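Local structure of AT-less polyketide synthase (4TKT) at residues A120-F134 with L195-V207. The protein is a ketosynthase domain of the isomigrastatin polyketide synthase and probably catalyses the decarboxylative condensation that lengthens the growing polyketide chain. Residues are numbered along the deposited sequence; the frame is centred on the assembly and turned at random.
With SO4 (sulfate ion), chain C.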
# COMPACT_ATOMS: atom_id res chain seq x y z
N ALA A 120 -20.24 -1.03 4.63
CA ALA A 120 -19.83 -0.02 5.59
C ALA A 120 -21.04 0.66 6.24
O ALA A 120 -21.08 0.84 7.46
CB ALA A 120 -18.94 1.01 4.92
N ARG A 121 -22.01 1.02 5.41
CA ARG A 121 -23.21 1.72 5.86
C ARG A 121 -24.01 0.94 6.91
O ARG A 121 -24.64 1.53 7.79
CB ARG A 121 -24.10 2.04 4.65
CG ARG A 121 -25.43 2.68 4.98
CD ARG A 121 -26.13 3.18 3.72
NE ARG A 121 -26.21 2.15 2.69
CZ ARG A 121 -25.48 2.14 1.58
NH1 ARG A 121 -24.59 3.10 1.35
NH2 ARG A 121 -25.63 1.16 0.69
N ALA A 122 -23.96 -0.39 6.81
CA ALA A 122 -24.74 -1.24 7.70
C ALA A 122 -24.17 -1.31 9.12
O ALA A 122 -24.82 -1.80 10.04
CB ALA A 122 -24.83 -2.64 7.12
N ARG A 123 -22.95 -0.81 9.30
CA ARG A 123 -22.26 -0.95 10.58
C ARG A 123 -22.23 0.34 11.39
O ARG A 123 -21.77 0.34 12.54
CB ARG A 123 -20.83 -1.45 10.34
CG ARG A 123 -20.76 -2.79 9.63
CD ARG A 123 -21.60 -3.83 10.34
NE ARG A 123 -21.30 -5.18 9.88
CZ ARG A 123 -21.90 -6.28 10.33
NH1 ARG A 123 -22.84 -6.19 11.26
NH2 ARG A 123 -21.56 -7.47 9.85
N VAL A 124 -22.72 1.43 10.81
CA VAL A 124 -22.70 2.72 11.49
C VAL A 124 -24.09 3.37 11.51
O VAL A 124 -25.03 2.87 10.90
CB VAL A 124 -21.71 3.69 10.82
CG1 VAL A 124 -20.29 3.16 10.97
CG2 VAL A 124 -22.06 3.90 9.36
N ALA A 125 -24.19 4.50 12.21
CA ALA A 125 -25.46 5.21 12.35
C ALA A 125 -25.93 5.79 11.02
O ALA A 125 -25.20 5.76 10.02
CB ALA A 125 -25.33 6.32 13.38
N GLU A 126 -27.15 6.32 11.01
CA GLU A 126 -27.79 6.80 9.79
C GLU A 126 -26.98 7.88 9.09
O GLU A 126 -26.67 7.77 7.90
CB GLU A 126 -29.19 7.33 10.10
N ASP A 127 -26.62 8.93 9.82
CA ASP A 127 -25.93 10.07 9.23
C ASP A 127 -24.41 9.95 9.30
O ASP A 127 -23.69 10.90 9.00
CB ASP A 127 -26.39 11.37 9.90
CG ASP A 127 -27.80 11.76 9.51
OD1 ASP A 127 -28.18 11.53 8.35
OD2 ASP A 127 -28.53 12.29 10.38
N ALA A 128 -23.93 8.78 9.70
CA ALA A 128 -22.50 8.51 9.71
C ALA A 128 -22.02 8.15 8.32
O ALA A 128 -22.78 7.60 7.52
CB ALA A 128 -22.17 7.40 10.69
N GLY A 129 -20.76 8.45 8.02
CA GLY A 129 -20.20 8.17 6.71
C GLY A 129 -20.00 6.69 6.49
O GLY A 129 -19.97 5.91 7.44
N ASP A 130 -19.87 6.29 5.23
CA ASP A 130 -19.62 4.89 4.90
C ASP A 130 -18.12 4.60 4.81
O ASP A 130 -17.57 3.86 5.61
CB ASP A 130 -20.34 4.50 3.60
CG ASP A 130 -20.21 5.55 2.51
OD1 ASP A 130 -19.17 6.23 2.45
OD2 ASP A 130 -21.16 5.70 1.71
N ILE A 131 -17.47 5.22 3.82
CA ILE A 131 -16.04 5.02 3.58
C ILE A 131 -15.24 6.28 3.92
O ILE A 131 -15.52 7.36 3.39
CB ILE A 131 -15.76 4.65 2.11
CG1 ILE A 131 -16.65 3.49 1.66
CG2 ILE A 131 -14.29 4.32 1.92
CD1 ILE A 131 -16.49 3.16 0.20
N GLY A 132 -14.24 6.14 4.78
CA GLY A 132 -13.36 7.24 5.10
C GLY A 132 -12.03 7.15 4.36
O GLY A 132 -11.55 6.05 4.08
N VAL A 133 -11.44 8.30 4.04
CA VAL A 133 -10.17 8.32 3.33
C VAL A 133 -9.15 9.18 4.07
O VAL A 133 -9.35 10.38 4.25
CB VAL A 133 -10.34 8.85 1.89
CG1 VAL A 133 -9.03 8.75 1.13
CG2 VAL A 133 -11.42 8.06 1.16
N PHE A 134 -8.07 8.54 4.50
CA PHE A 134 -7.04 9.21 5.27
C PHE A 134 -5.69 9.05 4.59
O PHE A 134 -5.11 7.96 4.60
CB PHE A 134 -6.98 8.65 6.70
CG PHE A 134 -8.27 8.81 7.45
CD1 PHE A 134 -9.29 7.89 7.31
CD2 PHE A 134 -8.46 9.90 8.29
CE1 PHE A 134 -10.47 8.04 8.00
CE2 PHE A 134 -9.65 10.05 8.98
CZ PHE A 134 -10.65 9.12 8.83
N LEU A 195 -5.43 8.11 12.75
CA LEU A 195 -6.70 8.83 12.69
C LEU A 195 -7.81 7.97 12.11
O LEU A 195 -8.97 8.07 12.53
CB LEU A 195 -6.54 10.10 11.86
CG LEU A 195 -5.54 11.11 12.43
CD1 LEU A 195 -5.47 12.33 11.55
CD2 LEU A 195 -5.91 11.50 13.86
N ALA A 196 -7.47 7.12 11.15
CA ALA A 196 -8.43 6.20 10.56
C ALA A 196 -8.98 5.23 11.60
O ALA A 196 -10.18 5.01 11.69
CB ALA A 196 -7.81 5.44 9.41
N CYS A 197 -8.08 4.67 12.40
CA CYS A 197 -8.48 3.71 13.43
C CYS A 197 -9.35 4.38 14.49
O CYS A 197 -10.28 3.77 15.01
CB CYS A 197 -7.25 3.08 14.08
SG CYS A 197 -6.37 1.90 13.02
N ALA A 198 -9.04 5.64 14.79
CA ALA A 198 -9.82 6.40 15.76
C ALA A 198 -11.23 6.66 15.24
O ALA A 198 -12.20 6.56 15.99
CB ALA A 198 -9.13 7.72 16.08
N ALA A 199 -11.33 6.98 13.96
CA ALA A 199 -12.61 7.25 13.33
C ALA A 199 -13.49 6.00 13.30
O ALA A 199 -14.70 6.07 13.55
CB ALA A 199 -12.41 7.78 11.92
N LEU A 200 -12.88 4.86 13.01
CA LEU A 200 -13.60 3.59 12.99
C LEU A 200 -14.07 3.20 14.39
O LEU A 200 -15.21 2.78 14.57
CB LEU A 200 -12.71 2.48 12.42
CG LEU A 200 -12.37 2.59 10.93
CD1 LEU A 200 -11.35 1.53 10.55
CD2 LEU A 200 -13.62 2.46 10.09
N GLN A 201 -13.19 3.36 15.37
CA GLN A 201 -13.51 3.07 16.76
C GLN A 201 -14.64 3.95 17.27
O GLN A 201 -15.48 3.53 18.07
CB GLN A 201 -12.27 3.24 17.64
CG GLN A 201 -12.47 2.89 19.11
CD GLN A 201 -11.30 3.32 19.98
OE1 GLN A 201 -10.77 4.42 19.84
NE2 GLN A 201 -10.89 2.43 20.89
N ARG A 202 -14.67 5.19 16.77
CA ARG A 202 -15.64 6.19 17.21
C ARG A 202 -16.97 6.06 16.46
O ARG A 202 -17.99 6.59 16.89
CB ARG A 202 -15.06 7.58 17.02
CG ARG A 202 -15.79 8.70 17.75
CD ARG A 202 -15.06 10.01 17.52
NE ARG A 202 -15.76 11.15 18.09
CZ ARG A 202 -15.41 12.41 17.86
NH1 ARG A 202 -14.38 12.69 17.07
NH2 ARG A 202 -16.10 13.40 18.42
N GLY A 203 -16.94 5.35 15.33
CA GLY A 203 -18.14 5.13 14.54
C GLY A 203 -18.40 6.21 13.51
O GLY A 203 -19.52 6.36 13.03
N GLU A 204 -17.36 6.97 13.17
CA GLU A 204 -17.48 8.04 12.19
C GLU A 204 -17.66 7.48 10.78
O GLU A 204 -18.25 8.13 9.91
CB GLU A 204 -16.26 8.96 12.23
CG GLU A 204 -16.00 9.58 13.59
CD GLU A 204 -14.90 10.63 13.55
OE1 GLU A 204 -14.82 11.37 12.55
OE2 GLU A 204 -14.12 10.71 14.52
N CYS A 205 -17.15 6.28 10.55
CA CYS A 205 -17.36 5.58 9.29
C CYS A 205 -17.24 4.07 9.48
O CYS A 205 -16.70 3.61 10.48
CB CYS A 205 -16.37 6.07 8.22
SG CYS A 205 -14.64 6.08 8.73
N GLY A 206 -17.78 3.31 8.53
CA GLY A 206 -17.79 1.86 8.63
C GLY A 206 -16.48 1.24 8.19
O GLY A 206 -15.97 0.33 8.84
N VAL A 207 -15.95 1.72 7.08
CA VAL A 207 -14.63 1.29 6.62
C VAL A 207 -13.77 2.52 6.39
O VAL A 207 -14.28 3.63 6.25
CB VAL A 207 -14.70 0.45 5.33
CG1 VAL A 207 -15.70 -0.68 5.49
CG2 VAL A 207 -15.07 1.32 4.14
S SO4 C . -25.19 3.04 -3.03
O1 SO4 C . -26.62 3.32 -3.08
O2 SO4 C . -24.63 3.18 -4.37
O3 SO4 C . -24.97 1.68 -2.55
O4 SO4 C . -24.54 3.98 -2.12
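The carbonyl oxygen of D130 takes two backbone N-H groups from the returning chain: V207 N, 3.1 Å from D130 O, arrives almost straight (174° at the hydrogen), while G206 N, 3.0 Å from the same O, is more bent and tilted from the carbonyl plane. Next along, G132 N gives V207 O a 2.9 Å bond, in the parallel pairing of strand 129-136 with the chain that runs into strand 208-214. G206 CA lies 3.6 Å from A120 O, where a side chain would collide with that oxygen. A chi1 of -52° splits the methyls of V207, sending CG1 to A120 CB and leaving CG2 alongside I131 CG1 at 3.7 Å. Beyond, F134 turns a ring face to helix 188-202; A196 CA makes a CH-pi contact 3.8 Å from the centroid, and A199 CB approaches CZ obliquely. Without the ring, as with an alanine here, A196 and A199 are likely to lose their aromatic partner and a gap to open between strand and helix. The contact thus joins two neighbouring strands and their connecting helix in a thiolase-type core: main-chain N-H groups satisfy the buried D130 carbonyl beside small apolar contacts, whereas the F134 end relies on apolar packing.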